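Long-range contacts in prophage MuSo2, 43 kDa tail protein (Shewanella oneidensis, PDB 3CDD), which probably forms part of the trimeric hub of a Mu-like phage tail baseplate: residues A[74-79]-A[96-101]; A[7-12]-A[61-66]; A[34-39]-A[90-95]. All blocks are in the same frame, centred on the assembly; numbering follows the deposited sequence. Where two conformers were deposited one is given.

Contact 1 (A[74-79]-A[96-101])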
# COMPACT_ATOMS: atom_id res chain seq x y z
N THR A 74 -5.08 7.82 -28.33
CA THR A 74 -4.22 8.90 -28.79
C THR A 74 -3.66 9.64 -27.56
O THR A 74 -4.42 10.20 -26.74
CB THR A 74 -5.01 9.90 -29.67
OG1 THR A 74 -5.68 9.20 -30.72
CG2 THR A 74 -4.10 10.98 -30.26
N GLY A 75 -2.34 9.64 -27.43
CA GLY A 75 -1.71 10.31 -26.29
C GLY A 75 -0.21 10.46 -26.40
O GLY A 75 0.30 10.79 -27.47
N TYR A 76 0.47 10.23 -25.28
CA TYR A 76 1.90 10.41 -25.17
C TYR A 76 2.53 9.26 -24.40
O TYR A 76 1.91 8.69 -23.52
CB TYR A 76 2.23 11.71 -24.43
CG TYR A 76 1.59 12.92 -25.02
CD1 TYR A 76 2.20 13.60 -26.08
CD2 TYR A 76 0.38 13.39 -24.54
CE1 TYR A 76 1.60 14.72 -26.65
CE2 TYR A 76 -0.22 14.53 -25.09
CZ TYR A 76 0.40 15.18 -26.14
OH TYR A 76 -0.20 16.29 -26.69
N VAL A 77 3.78 8.96 -24.73
CA VAL A 77 4.55 8.00 -23.97
C VAL A 77 4.92 8.62 -22.65
O VAL A 77 5.51 9.71 -22.62
CB VAL A 77 5.84 7.60 -24.73
CG1 VAL A 77 6.72 6.71 -23.87
CG2 VAL A 77 5.48 6.89 -26.03
N ASP A 78 4.53 7.96 -21.57
CA ASP A 78 4.95 8.37 -20.24
C ASP A 78 6.32 7.80 -19.95
O ASP A 78 7.23 8.54 -19.57
CB ASP A 78 3.99 7.85 -19.17
CG ASP A 78 2.77 8.71 -19.02
OD1 ASP A 78 2.90 9.96 -19.10
OD2 ASP A 78 1.68 8.14 -18.80
N ASP A 79 6.45 6.48 -20.16
CA ASP A 79 7.61 5.70 -19.76
C ASP A 79 8.19 4.87 -20.91
O ASP A 79 7.45 4.19 -21.64
CB ASP A 79 7.28 4.75 -18.58
CG ASP A 79 6.92 5.50 -17.28
OD1 ASP A 79 6.28 6.57 -17.35
OD2 ASP A 79 7.30 5.04 -16.17
N ARG A 96 -0.63 7.28 -21.43
CA ARG A 96 -2.03 7.64 -21.20
C ARG A 96 -2.45 8.45 -22.44
O ARG A 96 -1.60 8.87 -23.23
CB ARG A 96 -2.11 8.50 -19.94
CG ARG A 96 -1.90 7.73 -18.63
CD ARG A 96 -1.69 8.64 -17.41
NE ARG A 96 -0.45 9.42 -17.51
CZ ARG A 96 -0.21 10.51 -16.79
NH1 ARG A 96 -1.10 10.92 -15.89
NH2 ARG A 96 0.92 11.18 -16.97
N ASP A 97 -3.75 8.66 -22.61
CA ASP A 97 -4.22 9.51 -23.70
C ASP A 97 -3.92 11.00 -23.40
O ASP A 97 -3.50 11.33 -22.30
CB ASP A 97 -5.68 9.16 -24.09
CG ASP A 97 -6.75 9.99 -23.39
OD1 ASP A 97 -6.44 10.94 -22.61
OD2 ASP A 97 -7.93 9.68 -23.66
N LYS A 98 -4.10 11.87 -24.40
CA LYS A 98 -3.75 13.31 -24.30
C LYS A 98 -4.27 14.02 -23.05
O LYS A 98 -3.59 14.92 -22.53
CB LYS A 98 -4.26 14.07 -25.53
CG LYS A 98 -3.48 13.81 -26.81
CD LYS A 98 -4.12 14.51 -28.01
CE LYS A 98 -4.15 16.01 -27.80
NZ LYS A 98 -4.33 16.77 -29.08
N THR A 99 -5.46 13.64 -22.58
CA THR A 99 -6.07 14.31 -21.41
C THR A 99 -5.25 14.15 -20.13
O THR A 99 -5.53 14.81 -19.13
CB THR A 99 -7.53 13.87 -21.17
OG1 THR A 99 -7.58 12.45 -20.94
CG2 THR A 99 -8.43 14.24 -22.36
N ALA A 100 -4.20 13.32 -20.18
CA ALA A 100 -3.33 13.15 -19.01
C ALA A 100 -2.64 14.47 -18.64
O ALA A 100 -2.39 14.71 -17.46
CB ALA A 100 -2.32 12.06 -19.25
N ASP A 101 -2.35 15.32 -19.63
CA ASP A 101 -1.80 16.64 -19.35
C ASP A 101 -2.75 17.46 -18.47
O ASP A 101 -2.30 18.24 -17.63
CB ASP A 101 -1.49 17.40 -20.65
CG ASP A 101 -0.21 16.91 -21.32
OD1 ASP A 101 0.59 16.20 -20.66
OD2 ASP A 101 -0.02 17.22 -22.52
O HOH W 1 -7.80 8.18 -26.25
O HOH W 2 -1.76 17.35 -24.70
O HOH W 3 0.91 10.10 -21.19
O HOH W 4 1.24 12.81 -20.13
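The guanidinium of Arg-96 has CB of Ala-100 over one face, 3.5 Å above its plane, and the carboxylate of Asp-78 at its edge. A bend at chi3 (-65°) brings Arg-96 round for a side-on grip: its NE lies 2.8 Å from OD2 of Asp-78, and its NH2 gives an almost straight bond of 3.2 Å to OD1 of Asp-78. Both oxygens are met on the syn side, although the two planes are turned 43° apart. NH2 of Arg-96 also pairs with Asp-104, and OD2 of Asp-78 with Arg-208 of the second subunit. The ring of Tyr-76 is approached obliquely by CG of Lys-98, 3.8 Å from CE2 of Tyr-76, and by OD2 of Asp-101; a water joins that oxygen to the Tyr-76 hydroxyl, while OD1 of Asp-101 is salt-bridged to Arg-250 of the second subunit. In this Mu GpP-like baseplate protein the antiparallel hairpin 70-84/88-97 ends here, giving way to the turn before helix 100-104. CA of Gly-75 lies 3.7 Å from CA of Asp-97 and makes a CA-H...O contact of 3.4 Å with O of Arg-96. N of Lys-98 bonds O of Thr-74, and OD1 of Asp-97 accepts a capping bond from N of Thr-99.

Contact 2 (A[7-12]-A[61-66])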
# COMPACT_ATOMS: atom_id res chain seq x y z
N ILE A 7 -2.44 -4.59 -35.01
CA ILE A 7 -2.38 -3.51 -34.04
C ILE A 7 -1.05 -2.75 -34.13
O ILE A 7 0.03 -3.34 -33.94
CB ILE A 7 -2.67 -4.02 -32.61
CG1 ILE A 7 -4.11 -4.55 -32.53
CG2 ILE A 7 -2.46 -2.90 -31.60
CD1 ILE A 7 -4.33 -5.72 -31.58
N VAL A 8 -1.13 -1.44 -34.38
CA VAL A 8 0.07 -0.64 -34.67
C VAL A 8 0.21 0.57 -33.74
O VAL A 8 -0.73 1.35 -33.53
CB VAL A 8 0.17 -0.19 -36.21
CG1 VAL A 8 -0.06 -1.38 -37.18
CG2 VAL A 8 -0.81 0.93 -36.54
N LEU A 9 1.38 0.69 -33.14
CA LEU A 9 1.76 1.90 -32.45
C LEU A 9 2.59 2.75 -33.39
O LEU A 9 3.60 2.28 -33.96
CB LEU A 9 2.56 1.58 -31.18
CG LEU A 9 3.01 2.81 -30.38
CD1 LEU A 9 2.69 2.64 -28.90
CD2 LEU A 9 4.48 3.11 -30.60
N LYS A 10 2.18 4.01 -33.53
CA LYS A 10 2.94 5.01 -34.28
C LYS A 10 3.48 6.05 -33.29
O LYS A 10 2.74 6.59 -32.48
CB LYS A 10 2.05 5.68 -35.33
CG LYS A 10 1.54 4.74 -36.44
CD LYS A 10 0.86 5.54 -37.57
CE LYS A 10 0.12 4.64 -38.54
NZ LYS A 10 -0.62 5.40 -39.61
N ALA A 11 4.79 6.30 -33.35
CA ALA A 11 5.44 7.34 -32.56
C ALA A 11 6.70 7.78 -33.29
O ALA A 11 7.48 6.95 -33.74
CB ALA A 11 5.79 6.82 -31.16
N GLY A 12 6.89 9.09 -33.43
CA GLY A 12 8.11 9.62 -34.06
C GLY A 12 8.26 9.36 -35.56
O GLY A 12 9.38 9.27 -36.08
N GLN A 61 7.12 11.23 -26.19
CA GLN A 61 6.69 11.23 -27.60
C GLN A 61 5.17 11.15 -27.78
O GLN A 61 4.54 10.35 -27.11
CB GLN A 61 7.31 10.01 -28.28
CG GLN A 61 7.61 10.18 -29.74
CD GLN A 61 8.70 11.19 -29.98
OE1 GLN A 61 8.50 12.21 -30.65
NE2 GLN A 61 9.88 10.92 -29.43
N ALA A 62 4.61 11.93 -28.69
CA ALA A 62 3.22 11.73 -29.14
C ALA A 62 3.07 10.37 -29.80
O ALA A 62 3.96 9.91 -30.52
CB ALA A 62 2.77 12.83 -30.09
N CYS A 63 1.90 9.77 -29.59
CA CYS A 63 1.71 8.35 -29.71
C CYS A 63 0.27 8.02 -30.15
O CYS A 63 -0.68 8.63 -29.64
CB CYS A 63 1.94 7.76 -28.32
SG CYS A 63 2.19 6.06 -28.35
N THR A 64 0.11 7.07 -31.07
CA THR A 64 -1.23 6.50 -31.37
C THR A 64 -1.20 4.98 -31.45
O THR A 64 -0.21 4.39 -31.90
CB THR A 64 -1.86 7.06 -32.68
OG1 THR A 64 -1.13 6.60 -33.82
CG2 THR A 64 -1.92 8.59 -32.67
N VAL A 65 -2.28 4.35 -31.01
CA VAL A 65 -2.46 2.93 -31.25
C VAL A 65 -3.70 2.74 -32.09
O VAL A 65 -4.77 3.25 -31.75
CB VAL A 65 -2.52 2.09 -29.97
CG1 VAL A 65 -2.72 0.61 -30.33
CG2 VAL A 65 -1.22 2.30 -29.10
N ASP A 66 -3.52 2.00 -33.20
CA ASP A 66 -4.58 1.66 -34.16
C ASP A 66 -4.75 0.13 -34.32
O ASP A 66 -3.78 -0.64 -34.24
CB ASP A 66 -4.27 2.27 -35.53
CG ASP A 66 -4.20 3.80 -35.51
OD1 ASP A 66 -4.93 4.45 -34.74
OD2 ASP A 66 -3.41 4.36 -36.29
O HOH W 5 -1.21 4.09 -34.92
O HOH W 6 5.57 11.11 -32.04
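Leu-9 reaches across to Cys-63 and Val-65 on the buried face of this antiparallel strand pair. With CG anti to the backbone N (chi1 179°), its CD1 comes to 3.5 Å from SG of Cys-63 and 3.9 Å from CG2 of Val-65, the Leu-9 and Val-65 side chains meeting at a slant. At the end of the pairing, CG2 of Ile-7 touches the other branch of Val-65, CG1, at 3.7 Å. This apolar face continues inward to Leu-37 and Phe-35 of strand 34-42, as befits one wall of a small beta-barrel domain of the GpP-like type. On the reverse side CG2 of Val-8 rests on CB of Asp-66. CB of Lys-10 lies 3.6 Å from OG1 of Thr-64, and its chain, extended beyond CG, crosses Asp-66 at about a right angle. A water bonds O of Val-8 and OG1 of Thr-64, and weakly OD2 of Asp-66. Four backbone bonds, two for Val-8 with Asp-66 and two for Lys-10 with Thr-64, hold the strands. NZ of Lys-10 stays 4.5 Å from OD2 of Asp-66, beyond a salt bridge, and OD1 of Asp-66 is taken by Arg-71. Lys-10 therefore probably gives only modest electrostatic help, cohesion resting more on backbone bonds, apolar packing and the water.

Contact 3 (A[34-39]-A[90-95]); sequences AFDLEM and TISVSG
Phe-35 lays its ring flat against the backbone of Gly-95: CA of Gly-95 is 4.0 Å from the ring centroid, 22° off the normal, a CH-pi contact over the face. The ring gets there because CG sits between the backbone N and the carbonyl carbon (chi1 66°), which folds it across the neighbouring strand, with N of Gly-95 standing 3.8 Å above the centre of the Phe-35 ring. CG2 of Val-93 meets the ring at its edge, 4.3 Å from CE1 of Phe-35. Further along this buried face, CB of Leu-37 packs on CG2 of Val-93, and CB of Met-39, a selenomethionine, lies 3.9 Å from CG1 of Ile-91. The opposite face is polar. CB of Glu-38 rests 3.6 Å from CB of Ser-92, whose OG is linked by a water to OE2 of Glu-38. Between the strands run six backbone hydrogen bonds, two for each of the pairs Phe-35 with Gly-95, Leu-37 with Val-93 and Met-39 with Ile-91, and they fix the register. Next outward, Ile-24 touches Phe-35, Ile-22 and Trp-19 touch Leu-37, and Trp-80 packs on Ile-91 and Val-93. Strands 21-27 and 70-84 flank the pair on its two sides, giving a four-strand antiparallel run with one greasy and one polar face that suits the N-terminal barrel-clan domain of GpP-like baseplate proteins.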
# COMPACT_ATOMS: atom_id res chain seq x y z
N ALA A 34 -5.19 4.27 -20.32
CA ALA A 34 -3.82 3.76 -20.25
C ALA A 34 -3.50 2.91 -21.44
O ALA A 34 -4.36 2.24 -21.97
CB ALA A 34 -3.62 2.93 -18.93
N PHE A 35 -2.23 2.92 -21.85
CA PHE A 35 -1.72 1.89 -22.73
C PHE A 35 -0.39 1.34 -22.21
O PHE A 35 0.36 2.04 -21.56
CB PHE A 35 -1.62 2.36 -24.20
CG PHE A 35 -0.61 3.45 -24.45
CD1 PHE A 35 0.72 3.14 -24.77
CD2 PHE A 35 -0.98 4.79 -24.41
CE1 PHE A 35 1.66 4.12 -25.02
CE2 PHE A 35 -0.03 5.80 -24.66
CZ PHE A 35 1.28 5.47 -24.95
N ASP A 36 -0.13 0.06 -22.49
CA ASP A 36 1.15 -0.58 -22.16
C ASP A 36 1.44 -1.58 -23.29
O ASP A 36 0.63 -2.47 -23.57
CB ASP A 36 1.06 -1.32 -20.82
CG ASP A 36 2.34 -1.20 -19.97
OD1 ASP A 36 3.49 -1.24 -20.48
OD2 ASP A 36 2.18 -1.06 -18.73
N LEU A 37 2.60 -1.41 -23.93
CA LEU A 37 3.01 -2.28 -25.01
C LEU A 37 4.38 -2.81 -24.73
O LEU A 37 5.28 -2.06 -24.31
CB LEU A 37 2.97 -1.57 -26.36
CG LEU A 37 1.54 -1.32 -26.82
CD1 LEU A 37 1.12 0.09 -26.41
CD2 LEU A 37 1.38 -1.49 -28.32
N GLU A 38 4.53 -4.12 -24.91
CA GLU A 38 5.78 -4.79 -24.65
C GLU A 38 6.16 -5.73 -25.81
O GLU A 38 5.29 -6.39 -26.39
CB GLU A 38 5.69 -5.55 -23.34
CG GLU A 38 6.94 -6.28 -22.95
CD GLU A 38 6.74 -7.06 -21.67
OE1 GLU A 38 6.06 -8.12 -21.70
OE2 GLU A 38 7.23 -6.58 -20.62
N MSE A 39 7.45 -5.76 -26.12
CA MSE A 39 8.01 -6.68 -27.13
C MSE A 39 9.19 -7.40 -26.49
O MSE A 39 10.19 -6.77 -26.15
CB MSE A 39 8.45 -5.90 -28.36
CG MSE A 39 8.34 -6.63 -29.72
SE MSE A 39 8.99 -5.42 -31.13
CE MSE A 39 7.61 -4.05 -31.24
N THR A 90 13.88 -6.97 -23.86
CA THR A 90 12.49 -6.58 -23.65
C THR A 90 12.44 -5.07 -23.72
O THR A 90 13.15 -4.38 -22.97
CB THR A 90 12.01 -7.02 -22.26
OG1 THR A 90 12.28 -8.42 -22.09
CG2 THR A 90 10.52 -6.77 -22.08
N ILE A 91 11.61 -4.56 -24.62
CA ILE A 91 11.30 -3.13 -24.65
C ILE A 91 9.81 -2.95 -24.39
O ILE A 91 9.00 -3.73 -24.85
CB ILE A 91 11.67 -2.46 -25.99
CG1 ILE A 91 10.90 -3.10 -27.15
CG2 ILE A 91 13.19 -2.55 -26.25
CD1 ILE A 91 10.33 -2.08 -28.11
N SER A 92 9.45 -1.97 -23.58
CA SER A 92 8.05 -1.64 -23.42
C SER A 92 7.92 -0.16 -23.21
O SER A 92 8.86 0.51 -22.72
CB SER A 92 7.35 -2.48 -22.32
OG SER A 92 7.66 -2.11 -20.99
N VAL A 93 6.78 0.37 -23.66
CA VAL A 93 6.36 1.73 -23.35
C VAL A 93 5.03 1.67 -22.61
O VAL A 93 4.24 0.70 -22.74
CB VAL A 93 6.21 2.59 -24.63
CG1 VAL A 93 7.57 2.91 -25.24
CG2 VAL A 93 5.30 1.88 -25.66
N SER A 94 4.80 2.70 -21.81
CA SER A 94 3.53 2.91 -21.11
C SER A 94 3.15 4.37 -21.31
O SER A 94 4.02 5.20 -21.59
CB SER A 94 3.71 2.63 -19.62
OG SER A 94 2.47 2.46 -18.98
N GLY A 95 1.88 4.68 -21.13
CA GLY A 95 1.40 6.06 -21.22
C GLY A 95 -0.10 6.15 -21.04
O GLY A 95 -0.76 5.20 -20.60
O HOH W 7 5.99 -0.82 -19.35
O HOH W 8 8.63 -4.23 -19.76

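Overall arrangement
All three contacts are partly buried and belong to one run of neighbouring antiparallel strands. Contacts 1 and 3 share strand 88-97, and contact 1 joins contact 2 through strand 70-84, whose Gly-75 and Val-77 bond to Cys-63 and Gln-61. Contacts 2 and 3 face each other across the apolar interior: SG of Cys-63 touches CZ of Phe-35, and Leu-9 meets Leu-37. Each of these two has one core face and a more polar outer one. Contact 1 carries the salt bridge and more of the water bridging; it leads from the sheet into helix 100-104, and Asp-78, Asp-79 and Asp-101 meet arginines of the second subunit. Contact 3 only brushes that subunit, through Ser-94, and contact 2 touches no other chain.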